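Local coordinates for protein putative type 11 methyltransferase (Sulfolobus solfataricus, PDB 3I9F) that is a putative methyltransferase that probably uses S-adenosylmethionine as methyl donor and binds zinc ions, at residues L102-K115 and R127-F140. Numbering follows the deposited sequence.
Sequences LKDDGRVIIIDWRK and RMDEKDYMGWFSNF. With ZN (zinc ion), chain F.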
ATOM      1  N   LEU B 102      10.930   7.525   7.024  1.00 35.19           N
ATOM      2  CA  LEU B 102      11.128   7.573   8.477  1.00 35.99           C
ATOM      3  C   LEU B 102      10.850   8.989   9.065  1.00 37.24           C
ATOM      4  O   LEU B 102      11.183  10.007   8.450  1.00 35.96           O
ATOM      5  CB  LEU B 102      12.559   7.150   8.817  1.00 35.42           C
ATOM      6  CG  LEU B 102      12.856   6.766  10.262  1.00 34.47           C
ATOM      7  CD1 LEU B 102      12.155   5.450  10.663  1.00 29.79           C
ATOM      8  CD2 LEU B 102      14.368   6.698  10.485  1.00 29.71           C
ATOM      9  N   LYS B 103      10.229   9.045  10.246  1.00 39.01           N
ATOM     10  CA  LYS B 103      10.041  10.346  10.946  1.00 40.18           C
ATOM     11  C   LYS B 103      11.379  10.895  11.447  1.00 40.70           C
ATOM     12  O   LYS B 103      12.397  10.201  11.471  1.00 40.96           O
ATOM     13  CB  LYS B 103       9.093  10.225  12.134  1.00 40.09           C
ATOM     14  CG  LYS B 103       7.640   9.844  11.863  1.00 42.59           C
ATOM     15  CD  LYS B 103       6.888   9.940  13.199  1.00 48.97           C
ATOM     16  CE  LYS B 103       5.405   9.574  13.150  1.00 52.17           C
ATOM     17  NZ  LYS B 103       4.580  10.605  12.372  1.00 53.65           N
ATOM     18  N   ASP B 104      11.396  12.149  11.852  1.00 42.06           N
ATOM     19  CA  ASP B 104      12.630  12.704  12.440  1.00 43.25           C
ATOM     20  C   ASP B 104      13.124  11.930  13.667  1.00 43.45           C
ATOM     21  O   ASP B 104      14.301  11.793  13.868  1.00 43.59           O
ATOM     22  CB  ASP B 104      12.428  14.167  12.770  1.00 43.53           C
ATOM     23  CG  ASP B 104      12.149  15.023  11.520  1.00 45.90           C
ATOM     24  OD1 ASP B 104      12.156  14.514  10.345  1.00 44.30           O
ATOM     25  OD2 ASP B 104      11.934  16.238  11.738  1.00 48.50           O
ATOM     26  N   ASP B 105      12.208  11.391  14.461  1.00 44.73           N
ATOM     27  CA  ASP B 105      12.536  10.652  15.675  1.00 45.77           C
ATOM     28  C   ASP B 105      12.371   9.138  15.468  1.00 44.86           C
ATOM     29  O   ASP B 105      12.257   8.371  16.417  1.00 44.69           O
ATOM     30  CB  ASP B 105      11.642  11.149  16.836  1.00 47.02           C
ATOM     31  CG  ASP B 105      10.102  10.897  16.579  1.00 52.33           C
ATOM     32  OD1 ASP B 105       9.606  11.125  15.413  1.00 55.51           O
ATOM     33  OD2 ASP B 105       9.396  10.499  17.562  1.00 54.02           O
ATOM     34  N   GLY B 106      12.403   8.694  14.220  1.00 44.10           N
ATOM     35  CA  GLY B 106      12.166   7.276  13.928  1.00 43.22           C
ATOM     36  C   GLY B 106      13.419   6.502  14.223  1.00 41.89           C
ATOM     37  O   GLY B 106      14.445   7.105  14.441  1.00 41.21           O
ATOM     38  N   ARG B 107      13.304   5.179  14.248  1.00 40.87           N
ATOM     39  CA  ARG B 107      14.418   4.278  14.541  1.00 40.95           C
ATOM     40  C   ARG B 107      14.547   3.186  13.458  1.00 39.49           C
ATOM     41  O   ARG B 107      13.549   2.659  12.975  1.00 38.68           O
ATOM     42  CB  ARG B 107      14.180   3.594  15.912  1.00 42.19           C
ATOM     43  CG  ARG B 107      14.928   4.141  17.144  1.00 44.87           C
ATOM     44  CD  ARG B 107      15.004   5.615  17.186  1.00 49.82           C
ATOM     45  NE  ARG B 107      15.504   6.132  18.444  1.00 52.81           N
ATOM     46  CZ  ARG B 107      15.626   7.432  18.716  1.00 54.74           C
ATOM     47  NH1 ARG B 107      16.074   7.814  19.908  1.00 56.12           N
ATOM     48  NH2 ARG B 107      15.301   8.351  17.812  1.00 53.38           N
ATOM     49  N   VAL B 108      15.783   2.842  13.096  1.00 38.26           N
ATOM     50  CA  VAL B 108      16.044   1.698  12.243  1.00 36.55           C
ATOM     51  C   VAL B 108      16.616   0.558  13.076  1.00 36.28           C
ATOM     52  O   VAL B 108      17.550   0.756  13.825  1.00 34.67           O
ATOM     53  CB  VAL B 108      17.034   2.075  11.121  1.00 36.79           C
ATOM     54  CG1 VAL B 108      17.448   0.812  10.297  1.00 34.10           C
ATOM     55  CG2 VAL B 108      16.421   3.189  10.227  1.00 34.33           C
ATOM     56  N   ILE B 109      16.049  -0.628  12.942  1.00 36.50           N
ATOM     57  CA  ILE B 109      16.552  -1.802  13.632  1.00 37.55           C
ATOM     58  C   ILE B 109      17.238  -2.722  12.645  1.00 38.14           C
ATOM     59  O   ILE B 109      16.590  -3.211  11.744  1.00 39.13           O
ATOM     60  CB  ILE B 109      15.424  -2.621  14.302  1.00 37.53           C
ATOM     61  CG1 ILE B 109      14.555  -1.728  15.201  1.00 39.22           C
ATOM     62  CG2 ILE B 109      16.020  -3.725  15.118  1.00 36.98           C
ATOM     63  CD1 ILE B 109      13.088  -2.165  15.303  1.00 39.14           C
ATOM     64  N   ILE B 110      18.538  -2.973  12.835  1.00 38.48           N
ATOM     65  CA  ILE B 110      19.277  -3.961  12.062  1.00 38.05           C
ATOM     66  C   ILE B 110      19.518  -5.229  12.858  1.00 38.49           C
ATOM     67  O   ILE B 110      20.053  -5.178  13.953  1.00 38.67           O
ATOM     68  CB  ILE B 110      20.690  -3.443  11.648  1.00 38.26           C
ATOM     69  CG1 ILE B 110      20.605  -2.114  10.878  1.00 37.58           C
ATOM     70  CG2 ILE B 110      21.462  -4.511  10.846  1.00 35.32           C
ATOM     71  CD1 ILE B 110      19.504  -2.031   9.885  1.00 36.91           C
ATOM     72  N   ILE B 111      19.121  -6.364  12.292  1.00 38.86           N
ATOM     73  CA  ILE B 111      19.595  -7.669  12.712  1.00 39.05           C
ATOM     74  C   ILE B 111      20.255  -8.328  11.517  1.00 39.59           C
ATOM     75  O   ILE B 111      19.699  -8.332  10.432  1.00 41.33           O
ATOM     76  CB  ILE B 111      18.451  -8.557  13.204  1.00 39.46           C
ATOM     77  CG1 ILE B 111      17.773  -7.893  14.422  1.00 40.73           C
ATOM     78  CG2 ILE B 111      18.974  -9.926  13.591  1.00 36.94           C
ATOM     79  CD1 ILE B 111      16.411  -8.496  14.778  1.00 41.70           C
ATOM     80  N   ASP B 112      21.458  -8.855  11.703  1.00 39.57           N
ATOM     81  CA  ASP B 112      22.134  -9.591  10.669  1.00 39.40           C
ATOM     82  C   ASP B 112      23.164 -10.497  11.290  1.00 39.25           C
ATOM     83  O   ASP B 112      23.524 -10.331  12.459  1.00 39.01           O
ATOM     84  CB  ASP B 112      22.833  -8.651   9.666  1.00 39.40           C
ATOM     85  CG  ASP B 112      22.849  -9.216   8.235  1.00 40.00           C
ATOM     86  OD1 ASP B 112      22.496 -10.407   8.053  1.00 41.36           O
ATOM     87  OD2 ASP B 112      23.181  -8.465   7.275  1.00 40.32           O
ATOM     88  N   TRP B 113      23.646 -11.421  10.459  1.00 39.06           N
ATOM     89  CA  TRP B 113      24.629 -12.417  10.800  1.00 39.67           C
ATOM     90  C   TRP B 113      26.003 -11.845  11.075  1.00 40.94           C
ATOM     91  O   TRP B 113      26.405 -10.917  10.417  1.00 41.74           O
ATOM     92  CB  TRP B 113      24.745 -13.394   9.652  1.00 39.23           C
ATOM     93  CG  TRP B 113      23.543 -14.249   9.454  1.00 39.45           C
ATOM     94  CD1 TRP B 113      22.475 -13.979   8.664  1.00 39.44           C
ATOM     95  CD2 TRP B 113      23.282 -15.517  10.062  1.00 38.14           C
ATOM     96  NE1 TRP B 113      21.563 -15.010   8.723  1.00 39.63           N
ATOM     97  CE2 TRP B 113      22.028 -15.966   9.576  1.00 39.30           C
ATOM     98  CE3 TRP B 113      23.995 -16.332  10.933  1.00 38.26           C
ATOM     99  CZ2 TRP B 113      21.476 -17.199   9.932  1.00 38.67           C
ATOM    100  CZ3 TRP B 113      23.439 -17.566  11.310  1.00 37.91           C
ATOM    101  CH2 TRP B 113      22.194 -17.978  10.815  1.00 39.56           C
ATOM    102  N   ARG B 114      26.744 -12.391  12.032  1.00 42.57           N
ATOM    103  CA  ARG B 114      28.079 -11.850  12.283  1.00 44.25           C
ATOM    104  C   ARG B 114      28.957 -12.207  11.080  1.00 44.09           C
ATOM    105  O   ARG B 114      28.747 -13.225  10.429  1.00 42.94           O
ATOM    106  CB  ARG B 114      28.704 -12.369  13.570  1.00 44.76           C
ATOM    107  CG  ARG B 114      27.854 -12.174  14.797  1.00 49.85           C
ATOM    108  CD  ARG B 114      28.617 -12.540  16.060  1.00 55.85           C
ATOM    109  NE  ARG B 114      27.745 -12.992  17.153  1.00 61.64           N
ATOM    110  CZ  ARG B 114      27.176 -12.205  18.093  1.00 65.79           C
ATOM    111  NH1 ARG B 114      27.338 -10.865  18.096  1.00 66.13           N
ATOM    112  NH2 ARG B 114      26.420 -12.767  19.053  1.00 65.91           N
ATOM    113  N   LYS B 115      29.942 -11.357  10.831  1.00 44.42           N
ATOM    114  CA  LYS B 115      30.840 -11.478   9.711  1.00 45.17           C
ATOM    115  C   LYS B 115      32.045 -12.340  10.101  1.00 46.14           C
ATOM    116  O   LYS B 115      33.179 -11.880  10.140  1.00 45.32           O
ATOM    117  CB  LYS B 115      31.264 -10.069   9.292  1.00 45.03           C
ATOM    118  CG  LYS B 115      31.954  -9.957   7.930  1.00 44.67           C
ATOM    119  CD  LYS B 115      32.455  -8.536   7.724  1.00 44.26           C
ATOM    120  CE  LYS B 115      32.678  -8.166   6.273  1.00 44.76           C
ATOM    121  NZ  LYS B 115      33.337  -6.801   6.165  1.00 45.71           N
ATOM    122  N   ARG B 127      28.219 -11.158   3.786  1.00 39.51           N
ATOM    123  CA  ARG B 127      27.865 -10.650   5.122  1.00 38.10           C
ATOM    124  C   ARG B 127      28.464  -9.315   5.425  1.00 37.28           C
ATOM    125  O   ARG B 127      29.567  -9.018   4.985  1.00 37.47           O
ATOM    126  CB  ARG B 127      28.366 -11.594   6.217  1.00 37.82           C
ATOM    127  CG  ARG B 127      27.673 -12.908   6.243  1.00 37.13           C
ATOM    128  CD  ARG B 127      28.014 -13.731   7.451  1.00 34.77           C
ATOM    129  NE  ARG B 127      27.530 -15.088   7.292  1.00 37.65           N
ATOM    130  CZ  ARG B 127      27.395 -15.994   8.262  1.00 35.64           C
ATOM    131  NH1 ARG B 127      27.679 -15.707   9.508  1.00 34.03           N
ATOM    132  NH2 ARG B 127      26.925 -17.188   7.965  1.00 35.22           N
ATOM    133  N   MET B 128      27.766  -8.577   6.275  1.00 36.82           N
ATOM    134  CA  MET B 128      28.132  -7.244   6.693  1.00 36.51           C
ATOM    135  C   MET B 128      28.120  -7.122   8.221  1.00 37.82           C
ATOM    136  O   MET B 128      27.155  -7.529   8.872  1.00 37.70           O
ATOM    137  CB  MET B 128      27.130  -6.223   6.127  1.00 35.70           C
ATOM    138  CG  MET B 128      27.109  -6.044   4.573  1.00 32.94           C
ATOM    139  SD  MET B 128      25.723  -5.048   3.963  1.00 23.45           S
ATOM    140  CE  MET B 128      25.782  -3.765   5.185  1.00 24.77           C
ATOM    141  N   ASP B 129      29.152  -6.488   8.789  1.00 38.69           N
ATOM    142  CA  ASP B 129      29.180  -6.179  10.215  1.00 39.45           C
ATOM    143  C   ASP B 129      28.679  -4.772  10.464  1.00 39.82           C
ATOM    144  O   ASP B 129      28.327  -4.049   9.524  1.00 39.52           O
ATOM    145  CB  ASP B 129      30.587  -6.336  10.782  1.00 40.05           C
ATOM    146  CG  ASP B 129      31.602  -5.515  10.028  1.00 44.10           C
ATOM    147  OD1 ASP B 129      31.209  -4.458   9.463  1.00 50.39           O
ATOM    148  OD2 ASP B 129      32.785  -5.916   9.983  1.00 47.30           O
ATOM    149  N   GLU B 130      28.619  -4.389  11.742  1.00 40.19           N
ATOM    150  CA  GLU B 130      28.300  -3.020  12.128  1.00 40.45           C
ATOM    151  C   GLU B 130      28.988  -1.998  11.255  1.00 40.14           C
ATOM    152  O   GLU B 130      28.365  -1.080  10.730  1.00 40.10           O
ATOM    153  CB  GLU B 130      28.750  -2.733  13.556  1.00 40.86           C
ATOM    154  CG  GLU B 130      28.253  -1.369  14.048  1.00 44.09           C
ATOM    155  CD  GLU B 130      28.498  -1.088  15.533  1.00 45.54           C
ATOM    156  OE1 GLU B 130      28.321  -2.011  16.366  1.00 47.15           O
ATOM    157  OE2 GLU B 130      28.854   0.075  15.841  1.00 45.01           O
ATOM    158  N   LYS B 131      30.293  -2.127  11.122  1.00 40.07           N
ATOM    159  CA  LYS B 131      31.027  -1.088  10.431  1.00 40.28           C
ATOM    160  C   LYS B 131      30.502  -0.965   8.983  1.00 39.39           C
ATOM    161  O   LYS B 131      30.326   0.127   8.484  1.00 37.89           O
ATOM    162  CB  LYS B 131      32.523  -1.352  10.504  1.00 40.31           C
ATOM    163  CG  LYS B 131      33.343  -0.238   9.881  1.00 45.25           C
ATOM    164  CD  LYS B 131      34.851  -0.541   9.909  1.00 50.70           C
ATOM    165  CE  LYS B 131      35.676   0.674   9.410  1.00 53.59           C
ATOM    166  NZ  LYS B 131      35.147   2.025   9.850  1.00 54.68           N
ATOM    167  N   ASP B 132      30.229  -2.098   8.338  1.00 39.23           N
ATOM    168  CA  ASP B 132      29.663  -2.099   6.976  1.00 39.33           C
ATOM    169  C   ASP B 132      28.295  -1.434   6.939  1.00 38.55           C
ATOM    170  O   ASP B 132      27.997  -0.672   6.032  1.00 39.09           O
ATOM    171  CB  ASP B 132      29.582  -3.523   6.407  1.00 39.30           C
ATOM    172  CG  ASP B 132      30.963  -4.170   6.227  1.00 42.18           C
ATOM    173  OD1 ASP B 132      31.882  -3.475   5.696  1.00 46.72           O
ATOM    174  OD2 ASP B 132      31.129  -5.361   6.605  1.00 40.35           O
ATOM    175  N   TYR B 133      27.475  -1.710   7.946  1.00 38.01           N
ATOM    176  CA  TYR B 133      26.166  -1.147   8.004  1.00 37.15           C
ATOM    177  C   TYR B 133      26.286   0.356   8.093  1.00 37.37           C
ATOM    178  O   TYR B 133      25.601   1.066   7.364  1.00 38.28           O
ATOM    179  CB  TYR B 133      25.315  -1.759   9.125  1.00 36.48           C
ATOM    180  CG  TYR B 133      24.479  -2.945   8.648  1.00 35.53           C
ATOM    181  CD1 TYR B 133      24.910  -4.235   8.801  1.00 32.60           C
ATOM    182  CD2 TYR B 133      23.260  -2.754   8.034  1.00 36.38           C
ATOM    183  CE1 TYR B 133      24.162  -5.293   8.372  1.00 31.73           C
ATOM    184  CE2 TYR B 133      22.503  -3.811   7.610  1.00 33.43           C
ATOM    185  CZ  TYR B 133      22.974  -5.078   7.769  1.00 33.72           C
ATOM    186  OH  TYR B 133      22.229  -6.153   7.306  1.00 34.31           O
ATOM    187  N   MET B 134      27.188   0.862   8.904  1.00 37.46           N
ATOM    188  CA  MET B 134      27.239   2.317   9.110  1.00 37.81           C
ATOM    189  C   MET B 134      27.843   3.110   7.924  1.00 37.74           C
ATOM    190  O   MET B 134      27.623   4.308   7.816  1.00 39.04           O
ATOM    191  CB  MET B 134      27.896   2.661  10.464  1.00 38.06           C
ATOM    192  CG  MET B 134      27.230   1.900  11.670  1.00 37.32           C
ATOM    193  SD  MET B 134      25.409   1.858  11.718  1.00 35.47           S
ATOM    194  CE  MET B 134      25.197   3.626  11.919  1.00 31.43           C
ATOM    195  N   GLY B 135      28.552   2.443   7.023  1.00 37.20           N
ATOM    196  CA  GLY B 135      28.894   3.012   5.737  1.00 36.44           C
ATOM    197  C   GLY B 135      27.651   3.327   4.921  1.00 36.54           C
ATOM    198  O   GLY B 135      27.584   4.368   4.312  1.00 37.17           O
ATOM    199  N   TRP B 136      26.650   2.451   4.932  1.00 36.34           N
ATOM    200  CA  TRP B 136      25.385   2.707   4.223  1.00 36.29           C
ATOM    201  C   TRP B 136      24.426   3.645   4.970  1.00 37.43           C
ATOM    202  O   TRP B 136      23.763   4.536   4.384  1.00 36.47           O
ATOM    203  CB  TRP B 136      24.646   1.390   3.971  1.00 35.24           C
ATOM    204  CG  TRP B 136      25.385   0.531   3.082  1.00 33.76           C
ATOM    205  CD1 TRP B 136      26.173  -0.532   3.425  1.00 34.03           C
ATOM    206  CD2 TRP B 136      25.464   0.650   1.682  1.00 31.63           C
ATOM    207  NE1 TRP B 136      26.739  -1.070   2.318  1.00 31.47           N
ATOM    208  CE2 TRP B 136      26.321  -0.362   1.226  1.00 32.29           C
ATOM    209  CE3 TRP B 136      24.919   1.543   0.760  1.00 33.67           C
ATOM    210  CZ2 TRP B 136      26.620  -0.544  -0.132  1.00 32.12           C
ATOM    211  CZ3 TRP B 136      25.215   1.365  -0.582  1.00 33.71           C
ATOM    212  CH2 TRP B 136      26.077   0.334  -1.010  1.00 31.69           C
ATOM    213  N   PHE B 137      24.309   3.394   6.266  1.00 38.42           N
ATOM    214  CA  PHE B 137      23.433   4.157   7.103  1.00 39.33           C
ATOM    215  C   PHE B 137      24.236   5.277   7.726  1.00 41.37           C
ATOM    216  O   PHE B 137      24.223   5.449   8.933  1.00 41.66           O
ATOM    217  CB  PHE B 137      22.831   3.248   8.156  1.00 38.89           C
ATOM    218  CG  PHE B 137      21.815   2.276   7.610  1.00 37.70           C
ATOM    219  CD1 PHE B 137      20.470   2.576   7.650  1.00 37.76           C
ATOM    220  CD2 PHE B 137      22.206   1.069   7.051  1.00 36.17           C
ATOM    221  CE1 PHE B 137      19.538   1.705   7.150  1.00 36.53           C
ATOM    222  CE2 PHE B 137      21.292   0.199   6.567  1.00 33.73           C
ATOM    223  CZ  PHE B 137      19.952   0.513   6.608  1.00 36.73           C
ATOM    224  N   SER B 138      24.896   6.066   6.876  1.00 43.66           N
ATOM    225  CA  SER B 138      25.864   7.086   7.303  1.00 45.33           C
ATOM    226  C   SER B 138      25.278   8.396   7.856  1.00 46.01           C
ATOM    227  O   SER B 138      26.047   9.225   8.355  1.00 46.40           O
ATOM    228  CB  SER B 138      26.727   7.453   6.110  1.00 46.06           C
ATOM    229  OG  SER B 138      25.869   7.968   5.088  1.00 47.73           O
ATOM    230  N   ASN B 139      23.963   8.597   7.729  1.00 46.37           N
ATOM    231  CA  ASN B 139      23.270   9.717   8.374  1.00 47.58           C
ATOM    232  C   ASN B 139      22.621   9.256   9.685  1.00 47.41           C
ATOM    233  O   ASN B 139      21.625   9.837  10.147  1.00 46.87           O
ATOM    234  CB  ASN B 139      22.183  10.289   7.460  1.00 48.03           C
ATOM    235  CG  ASN B 139      22.695  10.604   6.059  1.00 51.58           C
ATOM    236  OD1 ASN B 139      22.433   9.847   5.076  1.00 57.68           O
ATOM    237  ND2 ASN B 139      23.449  11.696   5.947  1.00 52.01           N
ATOM    238  N   PHE B 140      23.156   8.174  10.256  1.00 47.04           N
ATOM    239  CA  PHE B 140      22.567   7.573  11.447  1.00 46.59           C
ATOM    240  C   PHE B 140      23.652   7.220  12.416  1.00 46.44           C
ATOM    241  O   PHE B 140      24.790   6.999  12.033  1.00 46.26           O
ATOM    242  CB  PHE B 140      21.793   6.301  11.097  1.00 46.61           C
ATOM    243  CG  PHE B 140      20.631   6.530  10.177  1.00 45.71           C
ATOM    244  CD1 PHE B 140      19.353   6.586  10.668  1.00 43.86           C
ATOM    245  CD2 PHE B 140      20.829   6.673   8.809  1.00 44.10           C
ATOM    246  CE1 PHE B 140      18.301   6.817   9.813  1.00 43.92           C
ATOM    247  CE2 PHE B 140      19.789   6.913   7.966  1.00 42.13           C
ATOM    248  CZ  PHE B 140      18.531   6.982   8.456  1.00 43.50           C
TER
HETATM  249 ZN    ZN F   3      12.184  15.774   8.875  1.00 45.36          ZN
HETATM  250  O   HOH W   1      19.703  -6.674   7.643  1.00 30.37           O
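Asp132 OD2 is gripped by two donors: Lys115 NZ, 2.7 Å away on its syn side in a salt bridge, and Asp129 N from the anti side. Asp132 N in turn gives a bond to Asp129 OD1, which closes a capping box at the start of helix 130-136. The Lys115 chain, extended beyond CG, reaches Asp132, with Asp129 OD2 only a long partner.

Further along, Tyr133 OH donates to Asp112 OD2 at 2.5 Å, coming from above the carboxylate plane. His86 also binds that oxygen, and a water links the hydroxyl to Ile111 O. Ile110 CG2 sits over the centre of one Tyr133 ring face, 3.5 Å from the centroid, a CH-pi contact. Met128 CE covers the opposite face. A leucine in place of Tyr133 would probably leave Asp112 without this donor and Met128 CE without its flat partner.

Arg127 NH1 bonds to Arg114 O in the guanidinium plane, while NH2 holds Pro122 O. Val108 CG1 meets Phe137 CE1 and CG2 meets Phe140 CE1. Leu102 CD2 meets the Phe140 edge.

Helix 130-136 thus packs on strand 106-113 of the seven-stranded sheet, whose strand order is that of class I S-adenosylmethionine-dependent methyltransferases. Tyr133 also touches Phe153 of strand 152-159, and Phe137, just past the helix, touches Ile95 of helix 91-101.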